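PDB 5WLH: LbaCas13a H328A (C2c2) from Lachnospiraceae bacterium NK4A179, which binds a precursor CRISPR RNA and, as an RNA-guided Cas13a nuclease, cleaves RNA, probably through its paired HEPN domains. Local coordinates for residues A[478-483]-A[947-952]; A[251-254]-A[258-261]; A[458-463]-A[1175-1180]. One frame throughout, in Å; residues are numbered along the deposited sequence.

Contact 1 of 3, residues A[478-483]-A[947-952]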
loop_
_atom_site.group_PDB
_atom_site.type_symbol
_atom_site.label_atom_id
_atom_site.label_comp_id
_atom_site.label_asym_id
_atom_site.label_seq_id
_atom_site.Cartn_x
_atom_site.Cartn_y
_atom_site.Cartn_z
ATOM N N GLU A 478 -14.214 28.630 0.725
ATOM C CA GLU A 478 -14.152 29.579 -0.385
ATOM C C GLU A 478 -13.193 29.125 -1.481
ATOM O O GLU A 478 -13.474 29.307 -2.671
ATOM C CB GLU A 478 -13.741 30.959 0.137
ATOM C CG GLU A 478 -13.714 32.055 -0.921
ATOM C CD GLU A 478 -12.372 32.162 -1.629
ATOM O OE1 GLU A 478 -11.328 32.139 -0.941
ATOM O OE2 GLU A 478 -12.364 32.268 -2.878
ATOM N N GLU A 479 -12.048 28.550 -1.104
ATOM C CA GLU A 479 -11.044 28.179 -2.098
ATOM C C GLU A 479 -11.498 27.035 -2.998
ATOM O O GLU A 479 -10.889 26.825 -4.052
ATOM C CB GLU A 479 -9.720 27.792 -1.426
ATOM C CG GLU A 479 -9.298 28.673 -0.261
ATOM C CD GLU A 479 -9.861 28.204 1.075
ATOM O OE1 GLU A 479 -10.971 28.647 1.447
ATOM O OE2 GLU A 479 -9.185 27.395 1.756
ATOM N N TYR A 480 -12.542 26.298 -2.611
ATOM C CA TYR A 480 -12.995 25.123 -3.349
ATOM C C TYR A 480 -14.333 25.324 -4.038
ATOM O O TYR A 480 -14.808 24.407 -4.708
ATOM C CB TYR A 480 -13.041 23.910 -2.405
ATOM C CG TYR A 480 -11.665 23.662 -1.854
ATOM C CD1 TYR A 480 -10.677 23.074 -2.645
ATOM C CD2 TYR A 480 -11.320 24.089 -0.580
ATOM C CE1 TYR A 480 -9.405 22.879 -2.159
ATOM C CE2 TYR A 480 -10.046 23.902 -0.084
ATOM C CZ TYR A 480 -9.093 23.292 -0.880
ATOM O OH TYR A 480 -7.832 23.103 -0.385
ATOM N N LEU A 481 -14.949 26.510 -3.926
ATOM C CA LEU A 481 -16.233 26.703 -4.586
ATOM C C LEU A 481 -16.092 26.598 -6.090
ATOM O O LEU A 481 -17.036 26.193 -6.775
ATOM C CB LEU A 481 -16.833 28.060 -4.219
ATOM C CG LEU A 481 -17.566 28.122 -2.883
ATOM C CD1 LEU A 481 -17.876 29.574 -2.546
ATOM C CD2 LEU A 481 -18.841 27.268 -2.913
ATOM N N SER A 482 -14.923 26.946 -6.618
ATOM C CA SER A 482 -14.664 26.853 -8.042
ATOM C C SER A 482 -14.163 25.480 -8.463
ATOM O O SER A 482 -13.814 25.297 -9.633
ATOM C CB SER A 482 -13.661 27.929 -8.462
ATOM O OG SER A 482 -14.292 29.199 -8.441
ATOM N N GLY A 483 -14.104 24.526 -7.547
ATOM C CA GLY A 483 -13.875 23.140 -7.904
ATOM C C GLY A 483 -12.547 22.614 -7.385
ATOM O O GLY A 483 -11.709 23.339 -6.848
ATOM N N ASN A 947 -4.559 25.794 -2.811
ATOM C CA ASN A 947 -4.659 26.204 -1.423
ATOM C C ASN A 947 -3.652 25.410 -0.607
ATOM O O ASN A 947 -3.617 24.175 -0.672
ATOM C CB ASN A 947 -6.081 25.991 -0.910
ATOM C CG ASN A 947 -6.226 26.323 0.563
ATOM O OD1 ASN A 947 -6.490 25.443 1.385
ATOM N ND2 ASN A 947 -6.056 27.597 0.905
ATOM N N HIS A 948 -2.815 26.120 0.142
ATOM C CA HIS A 948 -1.784 25.494 0.965
ATOM C C HIS A 948 -2.309 25.084 2.337
ATOM O O HIS A 948 -1.652 25.309 3.359
ATOM C CB HIS A 948 -0.589 26.433 1.082
ATOM C CG HIS A 948 0.052 26.755 -0.235
ATOM N ND1 HIS A 948 1.108 26.032 -0.750
ATOM C CD2 HIS A 948 -0.218 27.721 -1.146
ATOM C CE1 HIS A 948 1.461 26.539 -1.918
ATOM N NE2 HIS A 948 0.672 27.565 -2.181
ATOM N N SER A 949 -3.497 24.469 2.376
ATOM C CA SER A 949 -4.011 23.906 3.624
ATOM C C SER A 949 -3.059 22.866 4.192
ATOM O O SER A 949 -2.990 22.678 5.413
ATOM C CB SER A 949 -5.387 23.277 3.394
ATOM O OG SER A 949 -5.279 22.013 2.747
ATOM N N ILE A 950 -2.332 22.178 3.321
ATOM C CA ILE A 950 -1.322 21.214 3.716
ATOM C C ILE A 950 0.030 21.864 3.435
ATOM O O ILE A 950 0.379 22.122 2.278
ATOM C CB ILE A 950 -1.514 19.884 2.975
ATOM C CG1 ILE A 950 -2.721 19.139 3.573
ATOM C CG2 ILE A 950 -0.269 19.021 3.059
ATOM C CD1 ILE A 950 -3.697 18.568 2.565
ATOM N N ALA A 951 0.777 22.171 4.493
ATOM C CA ALA A 951 2.041 22.875 4.343
ATOM C C ALA A 951 3.159 21.915 3.940
ATOM O O ALA A 951 3.104 20.708 4.190
ATOM C CB ALA A 951 2.416 23.584 5.640
ATOM N N GLU A 952 4.200 22.475 3.317
ATOM C CA GLU A 952 5.381 21.679 2.998
ATOM C C GLU A 952 6.289 21.457 4.203
ATOM O O GLU A 952 7.043 20.476 4.221
ATOM C CB GLU A 952 6.198 22.343 1.877
ATOM C CG GLU A 952 5.549 22.286 0.509
ATOM C CD GLU A 952 6.311 23.082 -0.540
ATOM O OE1 GLU A 952 7.485 22.748 -0.796
ATOM O OE2 GLU A 952 5.738 24.045 -1.097
HETATM O O HOH W 1 -5.903 21.753 -1.582
#
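The side-chain amide of N947 meets the carboxylate of E479 and the phenol end of Y480. Its CG is anti to the backbone N (chi1 176°), which sends the amide across to the 478-483 loop. E479 reaches it through a chain that bends at chi2 (88°). OE2 of E479 then lies over the amide face, 3.2 Å from ND2 of N947 and 3.3 Å from its OD1. The carboxylate and amide planes are 68° apart. The angle at ND2 is poor for a hydrogen bond, and OE2 and OD1 are both acceptors. Y480 comes in roughly at a right angle. Its OH ends 3.4 Å from CB of N947 and 3.2 Å from OD1 of N947. CB of E479 covers one face of the Y480 ring, 4.0 Å above its plane. The opposite face stacks with Y458. A water in the ring plane lies 2.6 Å from OH of Y480 and gives a weak bond to O of N947. OD1 of N947 also takes a weak bond from N of S949 within its own loop. S949 in turn touches H608, the histidine of the RNxxxH sequence that marks HEPN nucleases. An alanine replacing E479 would keep CB on the tyrosine ring, but would probably take the carboxylate off the amide face of N947 and leave the amide with less to limit its rotation. No clear direct hydrogen bond joins the segments, and the water link is weak. Packing of polar groups therefore carries much of the contact.

Contact 2 of 3, residues A[251-254]-A[258-261]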
loop_
_atom_site.group_PDB
_atom_site.type_symbol
_atom_site.label_atom_id
_atom_site.label_comp_id
_atom_site.label_asym_id
_atom_site.label_seq_id
_atom_site.Cartn_x
_atom_site.Cartn_y
_atom_site.Cartn_z
ATOM N N GLN A 251 -17.488 17.273 -7.784
ATOM C CA GLN A 251 -17.240 18.688 -8.010
ATOM C C GLN A 251 -18.430 19.476 -7.499
ATOM O O GLN A 251 -19.533 18.936 -7.370
ATOM C CB GLN A 251 -17.011 19.019 -9.495
ATOM C CG GLN A 251 -15.721 18.467 -10.104
ATOM C CD GLN A 251 -14.475 19.168 -9.578
ATOM O OE1 GLN A 251 -14.543 20.008 -8.678
ATOM N NE2 GLN A 251 -13.323 18.803 -10.129
ATOM N N PRO A 252 -18.243 20.751 -7.198
ATOM C CA PRO A 252 -19.387 21.573 -6.802
ATOM C C PRO A 252 -20.268 21.903 -7.993
ATOM O O PRO A 252 -19.798 22.054 -9.125
ATOM C CB PRO A 252 -18.739 22.829 -6.209
ATOM C CG PRO A 252 -17.357 22.854 -6.731
ATOM C CD PRO A 252 -16.957 21.450 -7.050
ATOM N N GLU A 253 -21.571 21.988 -7.722
ATOM C CA GLU A 253 -22.561 22.387 -8.712
ATOM C C GLU A 253 -22.820 23.887 -8.579
ATOM O O GLU A 253 -22.044 24.606 -7.948
ATOM C CB GLU A 253 -23.856 21.591 -8.539
ATOM C CG GLU A 253 -23.697 20.103 -8.453
ATOM C CD GLU A 253 -24.988 19.379 -8.772
ATOM O OE1 GLU A 253 -25.156 18.991 -9.943
ATOM O OE2 GLU A 253 -25.833 19.194 -7.863
ATOM N N GLY A 254 -23.928 24.366 -9.149
ATOM C CA GLY A 254 -24.203 25.795 -9.122
ATOM C C GLY A 254 -24.419 26.323 -7.717
ATOM O O GLY A 254 -23.852 27.347 -7.330
ATOM N N PHE A 258 -21.675 19.839 -3.309
ATOM C CA PHE A 258 -20.855 18.810 -3.939
ATOM C C PHE A 258 -21.760 17.703 -4.472
ATOM O O PHE A 258 -22.706 17.291 -3.801
ATOM C CB PHE A 258 -19.876 18.206 -2.923
ATOM C CG PHE A 258 -18.623 19.003 -2.703
ATOM C CD1 PHE A 258 -17.820 19.390 -3.766
ATOM C CD2 PHE A 258 -18.220 19.316 -1.415
ATOM C CE1 PHE A 258 -16.645 20.084 -3.541
ATOM C CE2 PHE A 258 -17.053 20.006 -1.190
ATOM C CZ PHE A 258 -16.263 20.390 -2.258
ATOM N N ALA A 259 -21.455 17.211 -5.672
ATOM C CA ALA A 259 -22.155 16.062 -6.230
ATOM C C ALA A 259 -21.188 15.300 -7.123
ATOM O O ALA A 259 -20.149 15.835 -7.527
ATOM C CB ALA A 259 -23.387 16.481 -7.027
ATOM N N ILE A 260 -21.553 14.051 -7.458
ATOM C CA ILE A 260 -20.706 13.292 -8.376
ATOM C C ILE A 260 -20.611 14.056 -9.682
ATOM O O ILE A 260 -21.580 14.681 -10.139
ATOM C CB ILE A 260 -21.231 11.861 -8.598
ATOM C CG1 ILE A 260 -22.635 11.894 -9.239
ATOM C CG2 ILE A 260 -21.163 11.068 -7.285
ATOM C CD1 ILE A 260 -23.156 10.534 -9.695
ATOM N N THR A 261 -19.417 14.062 -10.259
ATOM C CA THR A 261 -19.165 14.842 -11.460
ATOM C C THR A 261 -19.884 14.232 -12.649
ATOM O O THR A 261 -19.882 13.018 -12.819
ATOM C CB THR A 261 -17.675 14.877 -11.740
ATOM O OG1 THR A 261 -16.990 15.264 -10.541
ATOM C CG2 THR A 261 -17.369 15.865 -12.847
HETATM O O HOH W 2 -22.382 17.152 -10.994
#
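F258 and P252 meet because the F258 ring is turned beside its own backbone N (chi1 -82°), which lays the ring alongside P252. CE1 of F258 touches CD of P252 at 3.8 Å, and the two side chains point the same way. The ring edge also faces the carbonyl carbon of Q251. On the other side of the hairpin, E253 starts with chi1 -50° and runs extended beyond CG. This lays CD of E253 3.7 Å from the methyl CB of A259. Q251 has its CG beside the backbone N (chi1 -68°) and runs alongside T261, with CG of Q251 3.5 Å from OG1 of T261.

The strands are antiparallel. Q251 and A259 form the hydrogen-bonded pair. N of Q251 donates to O of A259 at 3.0 Å. N of A259 donates to O of Q251 at 3.1 Å. P252 and F258 form the next, non-hydrogen-bonded pair, with CA atoms 4.2 Å apart. A water gives a bond of 2.7 Å to O of I260 and a weak one to OE1 of E253.

The polar ends are held from outside. Q251 binds I484 N and N247, T261 OG1 binds M248 O, and E253 makes a salt bridge to K281 of helix 268-287. F258 packs on A454, V455 and Y458 of helix 429-458.

The proline has no N-H to give, and it stands where the pairing asks for none. Two backbone bonds join Q251 and A259, and T261 with P249 continues the pairing. The side chains of the hairpin tie it to neighbouring loops and to helices 268-287 and 429-458, close to the bound RNA.

Contact 3 of 3, residues A[458-463]-A[1175-1180]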
loop_
_atom_site.group_PDB
_atom_site.type_symbol
_atom_site.label_atom_id
_atom_site.label_comp_id
_atom_site.label_asym_id
_atom_site.label_seq_id
_atom_site.Cartn_x
_atom_site.Cartn_y
_atom_site.Cartn_z
ATOM N N TYR A 458 -13.304 19.667 2.348
ATOM C CA TYR A 458 -13.494 21.004 1.821
ATOM C C TYR A 458 -14.747 21.726 2.296
ATOM O O TYR A 458 -14.906 22.907 1.964
ATOM C CB TYR A 458 -13.496 20.964 0.288
ATOM C CG TYR A 458 -12.250 20.337 -0.288
ATOM C CD1 TYR A 458 -10.988 20.703 0.175
ATOM C CD2 TYR A 458 -12.335 19.379 -1.288
ATOM C CE1 TYR A 458 -9.841 20.136 -0.344
ATOM C CE2 TYR A 458 -11.184 18.803 -1.820
ATOM C CZ TYR A 458 -9.955 19.177 -1.333
ATOM O OH TYR A 458 -8.814 18.623 -1.846
ATOM N N ALA A 459 -15.637 21.078 3.047
ATOM C CA ALA A 459 -16.866 21.747 3.468
ATOM C C ALA A 459 -17.109 21.614 4.967
ATOM O O ALA A 459 -18.256 21.691 5.418
ATOM C CB ALA A 459 -18.074 21.228 2.683
ATOM N N MET A 460 -16.044 21.443 5.762
ATOM C CA MET A 460 -16.168 21.297 7.209
ATOM C C MET A 460 -15.163 22.194 7.922
ATOM O O MET A 460 -14.657 21.843 8.981
ATOM C CB MET A 460 -15.980 19.837 7.628
ATOM C CG MET A 460 -16.990 18.885 6.990
ATOM S SD MET A 460 -18.686 19.113 7.569
ATOM C CE MET A 460 -18.582 18.511 9.259
ATOM N N ASP A 461 -14.841 23.335 7.311
ATOM C CA ASP A 461 -13.883 24.287 7.875
ATOM C C ASP A 461 -14.125 24.565 9.363
ATOM O O ASP A 461 -13.181 24.653 10.155
ATOM C CB ASP A 461 -13.992 25.589 7.077
ATOM C CG ASP A 461 -12.667 26.217 6.782
ATOM O OD1 ASP A 461 -11.882 26.429 7.733
ATOM O OD2 ASP A 461 -12.434 26.526 5.590
ATOM N N GLU A 462 -15.375 24.742 9.761
ATOM C CA GLU A 462 -15.641 25.219 11.115
ATOM C C GLU A 462 -15.545 24.119 12.163
ATOM O O GLU A 462 -15.854 24.363 13.335
ATOM C CB GLU A 462 -17.000 25.928 11.145
ATOM C CG GLU A 462 -17.151 26.877 9.955
ATOM C CD GLU A 462 -17.941 28.144 10.241
ATOM O OE1 GLU A 462 -17.597 29.205 9.679
ATOM O OE2 GLU A 462 -18.916 28.086 11.011
ATOM N N LEU A 463 -15.119 22.912 11.782
ATOM C CA LEU A 463 -14.636 21.967 12.784
ATOM C C LEU A 463 -13.395 22.501 13.487
ATOM O O LEU A 463 -13.124 22.124 14.632
ATOM C CB LEU A 463 -14.317 20.616 12.147
ATOM C CG LEU A 463 -15.473 19.786 11.589
ATOM C CD1 LEU A 463 -14.962 18.463 11.012
ATOM C CD2 LEU A 463 -16.512 19.517 12.672
ATOM N N GLN A 1175 -21.816 16.138 13.970
ATOM C CA GLN A 1175 -21.870 15.038 14.919
ATOM C C GLN A 1175 -21.244 13.779 14.345
ATOM O O GLN A 1175 -20.651 12.991 15.093
ATOM C CB GLN A 1175 -23.321 14.798 15.345
ATOM C CG GLN A 1175 -23.888 16.028 16.109
ATOM C CD GLN A 1175 -23.620 15.923 17.593
ATOM O OE1 GLN A 1175 -22.615 16.417 18.093
ATOM N NE2 GLN A 1175 -24.486 15.218 18.293
ATOM N N ILE A 1176 -21.351 13.581 13.032
ATOM C CA ILE A 1176 -20.666 12.451 12.412
ATOM C C ILE A 1176 -19.162 12.588 12.597
ATOM O O ILE A 1176 -18.481 11.652 13.028
ATOM C CB ILE A 1176 -21.037 12.329 10.924
ATOM C CG1 ILE A 1176 -22.483 11.829 10.784
ATOM C CG2 ILE A 1176 -20.067 11.328 10.236
ATOM C CD1 ILE A 1176 -23.048 11.938 9.379
ATOM N N CYS A 1177 -18.623 13.762 12.274
ATOM C CA CYS A 1177 -17.177 13.927 12.363
ATOM C C CYS A 1177 -16.706 13.876 13.802
ATOM O O CYS A 1177 -15.602 13.384 14.074
ATOM C CB CYS A 1177 -16.740 15.235 11.707
ATOM S SG CYS A 1177 -16.933 15.227 9.928
ATOM N N ALA A 1178 -17.533 14.344 14.740
ATOM C CA ALA A 1178 -17.115 14.282 16.130
ATOM C C ALA A 1178 -16.907 12.846 16.579
ATOM O O ALA A 1178 -16.117 12.597 17.488
ATOM C CB ALA A 1178 -18.126 14.991 17.032
ATOM N N MET A 1179 -17.622 11.883 15.985
ATOM C CA MET A 1179 -17.406 10.502 16.395
ATOM C C MET A 1179 -15.985 10.046 16.118
ATOM O O MET A 1179 -15.498 9.125 16.773
ATOM C CB MET A 1179 -18.376 9.565 15.676
ATOM C CG MET A 1179 -19.806 9.730 16.102
ATOM S SD MET A 1179 -20.802 8.359 15.439
ATOM C CE MET A 1179 -21.094 8.932 13.780
ATOM N N TYR A 1180 -15.322 10.646 15.134
ATOM C CA TYR A 1180 -14.053 10.131 14.649
ATOM C C TYR A 1180 -12.858 11.009 14.972
ATOM O O TYR A 1180 -11.730 10.646 14.607
ATOM C CB TYR A 1180 -14.129 9.942 13.132
ATOM C CG TYR A 1180 -15.230 8.984 12.749
ATOM C CD1 TYR A 1180 -15.044 7.617 12.862
ATOM C CD2 TYR A 1180 -16.451 9.448 12.288
ATOM C CE1 TYR A 1180 -16.051 6.725 12.512
ATOM C CE2 TYR A 1180 -17.476 8.564 11.940
ATOM C CZ TYR A 1180 -17.261 7.205 12.054
ATOM O OH TYR A 1180 -18.268 6.326 11.725
#
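C1177 receives two apolar side chains from the 458-463 segment, M460 and L463. All three residues are buried, and the contact between the segments is van der Waals packing. M460 brings its terminal methyl. Its chain folds twice, at chi2 (-68°) and chi3 (-70°), and this swings CE to 3.7 Å from SG of C1177. L463 brings one branch of its isobutyl group. CD1 lies alongside the cysteine, 3.8 Å from CB of C1177 and 3.9 Å from its SG. SG of C1177 is thus touched by two methyl groups, while CB of C1177 meets the leucine alone of the two. The backbones stay well apart, with 8.4 Å between CA of L463 and CA of C1177, so the side chains span the gap.

Backbone bonds hold each partner in shape. N of L463 donates to O of M460 at 3.0 Å. This turn belongs to the short 3-10 segment 461-463, and it sets M460 and L463 facing the same helix. Within helix 1171-1180, N of Y1180 donates to O of C1177 at 2.9 Å. N of M1179 makes only weak bonds, to O of Q1175 and O of I1176.

Polar groups around the packing look elsewhere. E462 makes salt bridges to K468 and K475, and O of Y1180 accepts from ND2 of N604. M460 also touches Y609, and C1177 rests on L1138 of helix 1106-1145.

N604 lies in an RNxxxH sequence and Y609 directly follows it; this is probably the motif of the first HEPN domain. Helix 1171-1180 comes from the C-terminal part of the chain. The packing of a post-helix turn against this helix is therefore consistent with the HEPN1-HEPN2 interface of a Cas13a nuclease.

In the fold
The three contacts lie on the same side of the chain's centre, their own centres 16 to 19 Å apart. Contact 2 closes first along the chain, as a local hairpin. Contacts 1 and 3 are long-range, and the whole span of contact 1 falls within that of contact 3. The end of helix 429-458 ties them together. Its Y458 stacks on Y480 of contact 1 and carries CZ of F258 of contact 2 on its CB. Contact 1 also meets the hairpin directly, where G483 and L481 pack on Q251 and P252. The hairpin beside the RNA is thus linked by continuous packing to the probable HEPN region.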